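Local structure of cytochrome P450 CYP260B1 (5HIW) at residues A[248-253]-A[319-324]; A[366-371]-A[384-389]. The protein belongs to the haem-containing cytochrome P450 family and carries a protoporphyrin IX group with its iron inside a largely helical fold. All coordinates share one frame; numbering follows the deposited sequence.

Contact 1: residues A[248-253]-A[319-324]; sequences PDAMNQ and FDIHRR
The F319 ring turns an edge to helix 248-256: the methyl CB of A250 lies in the ring plane, 3.9 Å from CE2. The imidazole of H322 is likewise approached at its rim, by the side-chain amide of Q253, while CG1 of its own neighbour I321 sits over one of its faces, displaced toward the rim. The amide and imidazole planes stand 74° apart. NE2 of Q253 comes to 3.2 Å from NE2 of H322, yet the angle is too poor for a hydrogen bond, and the pair is a close polar approach. Between the two rings, I321 supplies the aliphatic contact, its CG2 lying 3.9 Å from CB of A250. With CG1 held between the backbone N and the carbonyl carbon (chi1 69°), the CG1-CD1 arm runs past the Q253 side chain in the opposite sense, CD1 reaching CB of Q253 at 4.0 Å. An Asx turn shapes the loop, since OD1 of D320 accepts from the backbone N of H322 at 2.9 Å, met from above the carboxylate plane. Q263 and E267 of helix 261-271 bind the backbone of I321 and D320, respectively, and F319 also stacks on H247. Loop 319-324 thereby joins helix 248-256 to helix 261-271, with F319 touching helix 232-245 as well.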
ATOM      1  N   PRO A 248     -12.125 -19.795  -7.220  1.00 29.29           N
ATOM      2  CA  PRO A 248     -11.874 -20.422  -8.476  1.00 32.11           C
ATOM      3  C   PRO A 248     -12.922 -20.123  -9.587  1.00 29.85           C
ATOM      4  O   PRO A 248     -12.587 -20.271 -10.720  1.00 28.54           O
ATOM      5  CB  PRO A 248     -11.870 -21.941  -8.098  1.00 30.00           C
ATOM      6  CG  PRO A 248     -12.770 -21.985  -6.956  1.00 35.32           C
ATOM      7  CD  PRO A 248     -12.308 -20.785  -6.152  1.00 30.40           C
ATOM      8  N   ASP A 249     -14.167 -19.733  -9.287  1.00 34.19           N
ATOM      9  CA  ASP A 249     -15.109 -19.402 -10.374  1.00 35.44           C
ATOM     10  C   ASP A 249     -14.585 -18.118 -11.099  1.00 38.48           C
ATOM     11  O   ASP A 249     -14.647 -17.965 -12.322  1.00 34.57           O
ATOM     12  CB  ASP A 249     -16.551 -19.171  -9.836  1.00 38.00           C
ATOM     13  CG  ASP A 249     -17.330 -20.516  -9.422  1.00 41.60           C
ATOM     14  OD1 ASP A 249     -16.868 -21.618  -9.758  1.00 43.82           O
ATOM     15  OD2 ASP A 249     -18.433 -20.461  -8.778  1.00 43.16           O
ATOM     16  N   ALA A 250     -14.062 -17.195 -10.316  1.00 31.62           N
ATOM     17  CA  ALA A 250     -13.526 -15.949 -10.841  1.00 33.76           C
ATOM     18  C   ALA A 250     -12.262 -16.228 -11.583  1.00 30.57           C
ATOM     19  O   ALA A 250     -12.019 -15.647 -12.611  1.00 34.92           O
ATOM     20  CB  ALA A 250     -13.245 -14.980  -9.687  1.00 31.55           C
ATOM     21  N   MET A 251     -11.423 -17.146 -11.079  1.00 31.04           N
ATOM     22  CA  MET A 251     -10.160 -17.395 -11.778  1.00 30.96           C
ATOM     23  C   MET A 251     -10.460 -18.047 -13.114  1.00 35.28           C
ATOM     24  O   MET A 251      -9.776 -17.789 -14.066  1.00 34.04           O
ATOM     25  CB  MET A 251      -9.185 -18.248 -10.965  1.00 37.24           C
ATOM     26  CG  MET A 251      -8.117 -17.366 -10.293  1.00 40.65           C
ATOM     27  SD  MET A 251      -6.891 -18.255  -9.304  1.00 54.74           S
ATOM     28  CE  MET A 251      -5.810 -18.872 -10.583  1.00 45.51           C
ATOM     29  N   ASN A 252     -11.535 -18.812 -13.185  1.00 35.13           N
ATOM     30  CA  ASN A 252     -11.971 -19.396 -14.488  1.00 45.18           C
ATOM     31  C   ASN A 252     -12.482 -18.348 -15.521  1.00 43.04           C
ATOM     32  O   ASN A 252     -12.123 -18.378 -16.724  1.00 48.51           O
ATOM     33  CB  ASN A 252     -13.025 -20.502 -14.258  1.00 48.55           C
ATOM     34  CG  ASN A 252     -12.415 -21.783 -13.703  1.00 49.26           C
ATOM     35  OD1 ASN A 252     -11.212 -22.031 -13.844  1.00 49.31           O
ATOM     36  ND2 ASN A 252     -13.246 -22.593 -13.040  1.00 49.86           N
ATOM     37  N   GLN A 253     -13.317 -17.442 -15.051  1.00 39.98           N
ATOM     38  CA  GLN A 253     -13.733 -16.319 -15.858  1.00 40.32           C
ATOM     39  C   GLN A 253     -12.521 -15.528 -16.385  1.00 41.98           C
ATOM     40  O   GLN A 253     -12.492 -15.183 -17.610  1.00 40.43           O
ATOM     41  CB  GLN A 253     -14.698 -15.422 -15.082  1.00 42.23           C
ATOM     42  CG  GLN A 253     -16.057 -16.055 -14.785  1.00 47.06           C
ATOM     43  CD  GLN A 253     -16.860 -15.277 -13.761  1.00 51.51           C
ATOM     44  OE1 GLN A 253     -16.424 -15.078 -12.630  1.00 57.37           O
ATOM     45  NE2 GLN A 253     -18.030 -14.814 -14.155  1.00 57.60           N
ATOM     46  N   PHE A 319     -17.239 -11.804  -3.253  1.00 23.88           N
ATOM     47  CA  PHE A 319     -16.284 -11.370  -4.269  1.00 22.56           C
ATOM     48  C   PHE A 319     -16.915 -11.503  -5.628  1.00 23.57           C
ATOM     49  O   PHE A 319     -17.173 -12.662  -6.119  1.00 27.56           O
ATOM     50  CB  PHE A 319     -15.072 -12.243  -4.190  1.00 23.84           C
ATOM     51  CG  PHE A 319     -13.963 -11.827  -5.108  1.00 22.30           C
ATOM     52  CD1 PHE A 319     -13.216 -10.701  -4.832  1.00 21.69           C
ATOM     53  CD2 PHE A 319     -13.766 -12.490  -6.295  1.00 27.02           C
ATOM     54  CE1 PHE A 319     -12.232 -10.295  -5.688  1.00 20.59           C
ATOM     55  CE2 PHE A 319     -12.757 -12.093  -7.179  1.00 28.21           C
ATOM     56  CZ  PHE A 319     -11.992 -10.948  -6.850  1.00 25.74           C
ATOM     57  N   ASP A 320     -17.186 -10.376  -6.287  1.00 21.42           N
ATOM     58  CA  ASP A 320     -17.787 -10.391  -7.658  1.00 23.08           C
ATOM     59  C   ASP A 320     -16.969  -9.640  -8.637  1.00 22.87           C
ATOM     60  O   ASP A 320     -16.984  -8.395  -8.535  1.00 22.65           O
ATOM     61  CB  ASP A 320     -19.168  -9.723  -7.544  1.00 24.88           C
ATOM     62  CG  ASP A 320     -19.981  -9.789  -8.815  1.00 28.46           C
ATOM     63  OD1 ASP A 320     -19.509 -10.190  -9.898  1.00 27.90           O
ATOM     64  OD2 ASP A 320     -21.132  -9.359  -8.695  1.00 34.42           O
ATOM     65  N   ILE A 321     -16.327 -10.293  -9.606  1.00 23.89           N
ATOM     66  CA  ILE A 321     -15.461  -9.573 -10.537  1.00 25.84           C
ATOM     67  C   ILE A 321     -16.222  -8.705 -11.481  1.00 26.85           C
ATOM     68  O   ILE A 321     -15.616  -7.829 -12.124  1.00 24.94           O
ATOM     69  CB  ILE A 321     -14.412 -10.434 -11.287  1.00 28.05           C
ATOM     70  CG1 ILE A 321     -15.010 -11.403 -12.308  1.00 34.42           C
ATOM     71  CG2 ILE A 321     -13.518 -11.171 -10.280  1.00 28.65           C
ATOM     72  CD1 ILE A 321     -13.859 -12.059 -13.078  1.00 36.70           C
ATOM     73  N   HIS A 322     -17.529  -8.928 -11.566  1.00 26.02           N
ATOM     74  CA  HIS A 322     -18.397  -7.988 -12.307  1.00 26.72           C
ATOM     75  C   HIS A 322     -18.993  -6.833 -11.533  1.00 25.07           C
ATOM     76  O   HIS A 322     -19.663  -5.987 -12.135  1.00 25.68           O
ATOM     77  CB  HIS A 322     -19.506  -8.785 -13.024  1.00 32.16           C
ATOM     78  CG  HIS A 322     -18.946  -9.872 -13.888  1.00 32.00           C
ATOM     79  ND1 HIS A 322     -18.270  -9.613 -15.058  1.00 36.52           N
ATOM     80  CD2 HIS A 322     -18.900 -11.211 -13.719  1.00 35.92           C
ATOM     81  CE1 HIS A 322     -17.844 -10.739 -15.579  1.00 37.11           C
ATOM     82  NE2 HIS A 322     -18.252 -11.732 -14.802  1.00 39.14           N
ATOM     83  N   ARG A 323     -18.750  -6.732 -10.228  1.00 23.29           N
ATOM     84  CA  ARG A 323     -19.198  -5.596  -9.471  1.00 22.05           C
ATOM     85  C   ARG A 323     -18.752  -4.220  -9.957  1.00 22.52           C
ATOM     86  O   ARG A 323     -19.502  -3.247  -9.845  1.00 22.65           O
ATOM     87  CB  ARG A 323     -18.842  -5.782  -7.979  1.00 23.91           C
ATOM     88  CG  ARG A 323     -19.378  -4.711  -7.064  1.00 22.58           C
ATOM     89  CD  ARG A 323     -18.810  -4.918  -5.659  1.00 21.30           C
ATOM     90  NE  ARG A 323     -19.095  -6.189  -5.082  1.00 19.62           N
ATOM     91  CZ  ARG A 323     -20.157  -6.435  -4.319  1.00 18.63           C
ATOM     92  NH1 ARG A 323     -20.990  -5.483  -4.042  1.00 20.62           N
ATOM     93  NH2 ARG A 323     -20.227  -7.586  -3.670  1.00 17.58           N
ATOM     94  N   ARG A 324     -17.524  -4.072 -10.448  1.00 22.10           N
ATOM     95  CA  ARG A 324     -17.013  -2.766 -10.841  1.00 23.53           C
ATOM     96  C   ARG A 324     -17.165  -1.689  -9.750  1.00 22.05           C
ATOM     97  O   ARG A 324     -17.809  -0.622  -9.942  1.00 23.48           O
ATOM     98  CB  ARG A 324     -17.591  -2.332 -12.172  1.00 25.72           C
ATOM     99  CG  ARG A 324     -17.215  -3.309 -13.261  1.00 28.97           C
ATOM    100  CD  ARG A 324     -17.709  -2.897 -14.621  1.00 38.72           C
ATOM    101  NE  ARG A 324     -17.315  -3.850 -15.645  1.00 51.36           N
ATOM    102  CZ  ARG A 324     -17.267  -3.591 -16.951  1.00 54.05           C
ATOM    103  NH1 ARG A 324     -17.591  -2.392 -17.422  1.00 61.45           N
ATOM    104  NH2 ARG A 324     -16.885  -4.538 -17.788  1.00 56.36           N
TER

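Contact 2: residues A[366-371]-A[384-389]; sequences PTVQPT and PDQIPA
Near the C-terminal end of the chain, the loop that follows strand 363-364 runs beside the residues leading into strand 388-390, the middle strand of a small antiparallel sheet between strands 120-122 and 363-364. T371 and D385 make the polar junction. The backbone N of T371 donates to OD1 of D385 at 3.0 Å, arriving 59° out of the carboxylate plane, and the backbone N of D385 returns a bond of 3.0 Å to O of T371. One residue thus uses its N and O to grip both the backbone and the side chain of the other. The carboxylate can reach back because CG of D385 stands between its own backbone N and carbonyl carbon (chi1 67°). The same T371 O receives a CA-H...O contact from P384, while K13 binds OG1 of T371. Beyond this junction the contact is mostly aliphatic. CB and CG of P370 lie against the opposing backbone, CB 3.3 Å from O of Q386, a carbonyl buried here with no polar partner in the model; CG of P370 meets CD of P388 at 3.7 Å. V368 turns CG1 toward two partners: CG of P388 is tightly packed at 3.4 Å, and the side chain of Q386 crosses that of V368 at about a right angle, bringing NE2 to 3.4 Å from CG1. E122 and L123 bind the backbone of I387 nearby. Three prolines and a paired Thr-Asp junction illustrate how a loop can be fastened to the residues leading into a central strand in the C-terminal beta region of a P450.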
ATOM      1  N   PRO A 366      -4.792 -26.887  -0.473  1.00 38.03           N
ATOM      2  CA  PRO A 366      -5.717 -27.265   0.625  1.00 41.11           C
ATOM      3  C   PRO A 366      -5.092 -27.652   1.987  1.00 38.74           C
ATOM      4  O   PRO A 366      -5.772 -27.596   2.999  1.00 36.19           O
ATOM      5  CB  PRO A 366      -6.494 -28.447   0.035  1.00 41.16           C
ATOM      6  CG  PRO A 366      -6.438 -28.265  -1.438  1.00 43.30           C
ATOM      7  CD  PRO A 366      -5.068 -27.659  -1.704  1.00 39.46           C
ATOM      8  N   THR A 367      -3.806 -27.953   2.056  1.00 39.55           N
ATOM      9  CA  THR A 367      -3.274 -28.395   3.347  1.00 39.90           C
ATOM     10  C   THR A 367      -2.777 -27.345   4.325  1.00 39.97           C
ATOM     11  O   THR A 367      -2.443 -27.674   5.457  1.00 45.00           O
ATOM     12  CB  THR A 367      -2.185 -29.403   3.136  1.00 38.40           C
ATOM     13  OG1 THR A 367      -1.062 -28.723   2.631  1.00 38.50           O
ATOM     14  CG2 THR A 367      -2.668 -30.468   2.149  1.00 38.95           C
ATOM     15  N   VAL A 368      -2.718 -26.085   3.920  1.00 37.08           N
ATOM     16  CA  VAL A 368      -2.220 -25.040   4.807  1.00 36.14           C
ATOM     17  C   VAL A 368      -3.315 -24.016   4.929  1.00 37.24           C
ATOM     18  O   VAL A 368      -3.883 -23.649   3.921  1.00 37.66           O
ATOM     19  CB  VAL A 368      -0.940 -24.403   4.211  1.00 41.33           C
ATOM     20  CG1 VAL A 368      -0.451 -23.260   5.091  1.00 38.62           C
ATOM     21  CG2 VAL A 368       0.150 -25.458   4.018  1.00 42.09           C
ATOM     22  N   GLN A 369      -3.561 -23.568   6.160  1.00 33.75           N
ATOM     23  CA  GLN A 369      -4.612 -22.663   6.561  1.00 39.64           C
ATOM     24  C   GLN A 369      -3.962 -21.317   6.967  1.00 32.49           C
ATOM     25  O   GLN A 369      -3.650 -21.095   8.112  1.00 39.40           O
ATOM     26  CB  GLN A 369      -5.377 -23.250   7.802  1.00 45.13           C
ATOM     27  CG  GLN A 369      -5.590 -24.770   7.877  1.00 52.02           C
ATOM     28  CD  GLN A 369      -6.194 -25.320   6.610  1.00 59.59           C
ATOM     29  OE1 GLN A 369      -6.972 -24.639   5.943  1.00 63.69           O
ATOM     30  NE2 GLN A 369      -5.814 -26.543   6.246  1.00 62.44           N
ATOM     31  N   PRO A 370      -3.773 -20.423   6.025  1.00 33.32           N
ATOM     32  CA  PRO A 370      -3.251 -19.116   6.412  1.00 34.56           C
ATOM     33  C   PRO A 370      -4.102 -18.384   7.463  1.00 29.02           C
ATOM     34  O   PRO A 370      -5.340 -18.508   7.420  1.00 32.12           O
ATOM     35  CB  PRO A 370      -3.318 -18.323   5.104  1.00 34.48           C
ATOM     36  CG  PRO A 370      -3.609 -19.276   4.012  1.00 36.51           C
ATOM     37  CD  PRO A 370      -4.275 -20.467   4.655  1.00 32.98           C
ATOM     38  N   THR A 371      -3.489 -17.572   8.355  1.00 26.77           N
ATOM     39  CA  THR A 371      -4.235 -16.687   9.225  1.00 26.58           C
ATOM     40  C   THR A 371      -4.170 -15.194   8.805  1.00 26.56           C
ATOM     41  O   THR A 371      -3.051 -14.663   8.550  1.00 28.36           O
ATOM     42  CB  THR A 371      -3.681 -16.763  10.655  1.00 30.54           C
ATOM     43  OG1 THR A 371      -3.705 -18.136  11.100  1.00 35.70           O
ATOM     44  CG2 THR A 371      -4.483 -15.946  11.581  1.00 30.00           C
ATOM     45  N   PRO A 384      -2.737 -11.980   4.901  1.00 20.27           N
ATOM     46  CA  PRO A 384      -2.430 -13.368   5.261  1.00 20.48           C
ATOM     47  C   PRO A 384      -1.014 -13.515   5.712  1.00 21.06           C
ATOM     48  O   PRO A 384      -0.125 -12.760   5.299  1.00 18.40           O
ATOM     49  CB  PRO A 384      -2.659 -14.132   3.966  1.00 20.29           C
ATOM     50  CG  PRO A 384      -2.246 -13.219   2.924  1.00 20.71           C
ATOM     51  CD  PRO A 384      -2.713 -11.859   3.426  1.00 20.61           C
ATOM     52  N   ASP A 385      -0.787 -14.499   6.598  1.00 20.32           N
ATOM     53  CA  ASP A 385       0.585 -14.831   6.948  1.00 25.30           C
ATOM     54  C   ASP A 385       1.363 -15.572   5.950  1.00 23.77           C
ATOM     55  O   ASP A 385       2.609 -15.592   6.057  1.00 25.86           O
ATOM     56  CB  ASP A 385       0.630 -15.463   8.360  1.00 25.07           C
ATOM     57  CG  ASP A 385      -0.028 -16.806   8.439  1.00 31.30           C
ATOM     58  OD1 ASP A 385      -0.634 -17.326   7.479  1.00 29.29           O
ATOM     59  OD2 ASP A 385       0.067 -17.359   9.539  1.00 45.56           O
ATOM     60  N   GLN A 386       0.705 -16.176   4.963  1.00 22.83           N
ATOM     61  CA  GLN A 386       1.317 -16.847   3.846  1.00 23.48           C
ATOM     62  C   GLN A 386       0.232 -17.158   2.819  1.00 23.31           C
ATOM     63  O   GLN A 386      -1.003 -17.076   3.114  1.00 25.17           O
ATOM     64  CB  GLN A 386       2.064 -18.161   4.218  1.00 23.58           C
ATOM     65  CG  GLN A 386       1.223 -19.050   5.146  1.00 26.11           C
ATOM     66  CD  GLN A 386       1.776 -20.459   5.232  1.00 31.22           C
ATOM     67  OE1 GLN A 386       2.162 -21.009   4.235  1.00 31.71           O
ATOM     68  NE2 GLN A 386       1.793 -21.027   6.395  1.00 30.20           N
ATOM     69  N   ILE A 387       0.685 -17.493   1.622  1.00 23.07           N
ATOM     70  CA  ILE A 387      -0.170 -17.712   0.457  1.00 23.98           C
ATOM     71  C   ILE A 387       0.219 -18.988  -0.223  1.00 24.84           C
ATOM     72  O   ILE A 387       0.818 -19.024  -1.313  1.00 27.37           O
ATOM     73  CB  ILE A 387      -0.175 -16.532  -0.543  1.00 25.06           C
ATOM     74  CG1 ILE A 387      -0.416 -15.238   0.192  1.00 21.12           C
ATOM     75  CG2 ILE A 387      -1.304 -16.774  -1.537  1.00 26.22           C
ATOM     76  CD1 ILE A 387      -0.055 -14.067  -0.665  1.00 25.32           C
ATOM     77  N   PRO A 388      -0.099 -20.099   0.436  1.00 28.68           N
ATOM     78  CA  PRO A 388       0.325 -21.414  -0.089  1.00 32.98           C
ATOM     79  C   PRO A 388      -0.382 -21.772  -1.374  1.00 31.27           C
ATOM     80  O   PRO A 388      -1.601 -21.898  -1.367  1.00 34.92           O
ATOM     81  CB  PRO A 388      -0.100 -22.389   1.031  1.00 31.73           C
ATOM     82  CG  PRO A 388      -0.610 -21.583   2.161  1.00 35.25           C
ATOM     83  CD  PRO A 388      -0.954 -20.210   1.626  1.00 32.92           C
ATOM     84  N   ALA A 389       0.350 -22.035  -2.450  1.00 30.79           N
ATOM     85  CA  ALA A 389      -0.231 -22.434  -3.706  1.00 31.71           C
ATOM     86  C   ALA A 389       0.357 -23.690  -4.350  1.00 35.85           C
ATOM     87  O   ALA A 389       1.496 -24.071  -4.083  1.00 32.96           O
ATOM     88  CB  ALA A 389      -0.151 -21.302  -4.707  1.00 32.56           C
TER

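Both segments of contact 1 precede those of contact 2 in the sequence, with helix 341-358 between them. Their centres are 21 Å apart and their nearest atoms about 9 Å, without touching. Helix 232-245 is the element they share: F319 of contact 1 rests on A243, whereas P384 and I387 of contact 2 pack on residues of the same helix. Contact 1 joins a loop to helices, and contact 2 joins a loop to the small antiparallel sheet. Their centres lie about 23 and 21 Å, respectively, from the centre of the chain. Late segments of the polypeptide thus place side chains against one helix in both contacts, with the side chain of P384 about 13 Å from the haem.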